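PDB 6IX1: 2S Albumin protein from Dolichos, which is a seed albumin of the hemopexin-motif type, probably serving as a storage protein and possibly binding small ligands or metal ions. Local coordinates for residues F66-S71 and C81-Y86. Numbering follows the deposited sequence.
Sequences FDTEAS and CAYIDY
Tyr86 lays its ring against Ser71, whose backbone and CB lie over one face. Ser71 CB makes a CH-pi contact, 4.2 Å from the ring centroid and 19° off the normal, while Ser71 O stands 3.1 Å above the plane, nearer the CD2-CE2 bond than the centre. That same carbonyl oxygen accepts a hydrogen bond from Tyr86 N at 3.0 Å and meets Asp85 CA in a CA-H...O contact. With CG set between its own backbone N and carbonyl carbon (chi1 55°), Tyr86 turns its ring back over the serine. The phenol oxygen bonds to Ser11 N and donates to a water that in turn donates to Ala70 O; Ser11 OG also pairs with Ser71 OG, so both residues are tied to the preceding blade. The whole chain is a four-bladed hemopexin-type beta-propeller, and in this blade the loop leaving innermost strand 64-67 meets the end of strand 80-85. Replacing Tyr86 by a leucine would probably leave Ser11 N and the bridging water without their phenolic partner and strip Ser71 of its aromatic cover. Earlier in the loop, Thr68 OG1 approaches the edge of the Tyr83 ring in its plane and hydrogen-bonds Tyr83 OH at 2.7 Å; Thr68 CG2 lies 3.8 Å from Tyr83 CE1. The Tyr83 ring also stacks with Tyr74 of strand 72-77. CG anti to the backbone N (chi1 -171°) carries the Asp85 carboxylate toward Ser71, where OD2 accepts from a water that takes the Ser71 N-H, whereas OD1 accepts from Ala87 N.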
loop_
_atom_site.group_PDB
_atom_site.type_symbol
_atom_site.label_atom_id
_atom_site.label_comp_id
_atom_site.label_asym_id
_atom_site.label_seq_id
_atom_site.Cartn_x
_atom_site.Cartn_y
_atom_site.Cartn_z
ATOM N N PHE A 66 -2.929 -2.721 2.639
ATOM C CA PHE A 66 -3.988 -2.300 1.726
ATOM C C PHE A 66 -5.293 -2.136 2.473
ATOM O O PHE A 66 -5.628 -2.941 3.300
ATOM C CB PHE A 66 -4.130 -3.232 0.522
ATOM C CG PHE A 66 -4.346 -4.686 0.814
ATOM C CD1 PHE A 66 -5.657 -5.152 0.988
ATOM C CD2 PHE A 66 -3.310 -5.586 0.922
ATOM C CE1 PHE A 66 -5.909 -6.496 1.201
ATOM C CE2 PHE A 66 -3.570 -6.944 1.180
ATOM C CZ PHE A 66 -4.850 -7.403 1.243
ATOM N N ASP A 67 -6.015 -1.150 2.009
ATOM C CA ASP A 67 -7.392 -0.952 2.497
ATOM C C ASP A 67 -8.323 -1.982 1.815
ATOM O O ASP A 67 -8.096 -2.358 0.646
ATOM C CB ASP A 67 -7.882 0.465 2.229
ATOM C CG ASP A 67 -7.565 0.966 0.813
ATOM O OD1 ASP A 67 -6.303 1.107 0.483
ATOM O OD2 ASP A 67 -8.497 1.174 -0.006
ATOM N N THR A 68 -9.424 -2.345 2.520
ATOM C CA THR A 68 -10.394 -3.269 1.923
ATOM C C THR A 68 -11.731 -2.559 1.750
ATOM O O THR A 68 -12.056 -2.145 0.618
ATOM C CB THR A 68 -10.493 -4.545 2.789
ATOM O OG1 THR A 68 -10.765 -4.150 4.118
ATOM C CG2 THR A 68 -9.225 -5.339 2.739
ATOM N N GLU A 69 -12.424 -2.401 2.870
ATOM C CA GLU A 69 -13.718 -1.707 2.889
ATOM C C GLU A 69 -13.828 -0.969 4.233
ATOM O O GLU A 69 -13.142 -1.280 5.177
ATOM C CB GLU A 69 -14.865 -2.724 2.653
ATOM C CG GLU A 69 -14.926 -3.804 3.732
ATOM C CD GLU A 69 -15.962 -4.863 3.431
ATOM O OE1 GLU A 69 -15.915 -5.423 2.337
ATOM O OE2 GLU A 69 -16.865 -5.049 4.259
ATOM N N ALA A 70 -14.851 -0.124 4.331
ATOM C CA ALA A 70 -15.105 0.548 5.610
ATOM C C ALA A 70 -13.790 1.149 6.128
ATOM O O ALA A 70 -13.020 1.683 5.310
ATOM C CB ALA A 70 -15.850 -0.350 6.558
ATOM N N SER A 71 -13.473 0.988 7.406
ATOM C CA SER A 71 -12.188 1.444 7.943
ATOM C C SER A 71 -11.330 0.221 8.312
ATOM O O SER A 71 -10.671 0.180 9.328
ATOM C CB SER A 71 -12.421 2.376 9.092
ATOM O OG SER A 71 -13.097 3.550 8.662
ATOM N N CYS A 81 1.092 -11.014 9.098
ATOM C CA CYS A 81 0.040 -10.112 8.653
ATOM C C CYS A 81 -1.100 -10.074 9.651
ATOM O O CYS A 81 -1.259 -10.996 10.460
ATOM C CB CYS A 81 -0.308 -10.387 7.215
ATOM S SG CYS A 81 -1.309 -11.825 7.037
ATOM N N ALA A 82 -1.868 -9.015 9.536
ATOM C CA ALA A 82 -3.034 -8.807 10.396
ATOM C C ALA A 82 -4.108 -8.051 9.638
ATOM O O ALA A 82 -3.782 -7.221 8.819
ATOM C CB ALA A 82 -2.648 -8.086 11.666
ATOM N N TYR A 83 -5.351 -8.315 9.995
ATOM C CA TYR A 83 -6.511 -7.513 9.551
ATOM C C TYR A 83 -6.859 -6.571 10.689
ATOM O O TYR A 83 -7.060 -7.083 11.750
ATOM C CB TYR A 83 -7.708 -8.374 9.156
ATOM C CG TYR A 83 -8.730 -7.729 8.303
ATOM C CD1 TYR A 83 -8.390 -6.908 7.261
ATOM C CD2 TYR A 83 -10.048 -8.028 8.448
ATOM C CE1 TYR A 83 -9.354 -6.361 6.434
ATOM C CE2 TYR A 83 -11.025 -7.452 7.664
ATOM C CZ TYR A 83 -10.674 -6.703 6.564
ATOM O OH TYR A 83 -11.629 -6.179 5.740
ATOM N N ILE A 84 -6.959 -5.296 10.406
ATOM C CA ILE A 84 -7.203 -4.280 11.456
ATOM C C ILE A 84 -8.425 -3.464 11.027
ATOM O O ILE A 84 -8.756 -3.238 9.850
ATOM C CB ILE A 84 -5.948 -3.438 11.741
ATOM C CG1 ILE A 84 -5.638 -2.446 10.619
ATOM C CG2 ILE A 84 -4.808 -4.356 11.999
ATOM C CD1 ILE A 84 -4.559 -1.453 10.942
ATOM N N ASP A 85 -9.021 -2.872 12.050
ATOM C CA ASP A 85 -9.909 -1.679 11.913
ATOM C C ASP A 85 -9.115 -0.477 12.431
ATOM O O ASP A 85 -8.676 -0.528 13.572
ATOM C CB ASP A 85 -11.256 -1.883 12.633
ATOM C CG ASP A 85 -12.246 -0.760 12.298
ATOM O OD1 ASP A 85 -11.869 0.398 12.351
ATOM O OD2 ASP A 85 -13.380 -1.126 11.753
ATOM N N TYR A 86 -8.769 0.477 11.579
ATOM C CA TYR A 86 -7.940 1.644 11.953
ATOM C C TYR A 86 -8.824 2.793 12.496
ATOM O O TYR A 86 -8.242 3.833 12.914
ATOM C CB TYR A 86 -6.981 2.053 10.835
ATOM C CG TYR A 86 -7.647 2.321 9.523
ATOM C CD1 TYR A 86 -8.091 3.602 9.242
ATOM C CD2 TYR A 86 -7.819 1.342 8.556
ATOM C CE1 TYR A 86 -8.754 3.867 8.061
ATOM C CE2 TYR A 86 -8.486 1.589 7.384
ATOM C CZ TYR A 86 -8.948 2.854 7.138
ATOM O OH TYR A 86 -9.603 3.138 5.989
HETATM O O HOH W 1 -10.373 1.012 4.569
HETATM O O HOH W 2 -14.756 -0.339 9.681
#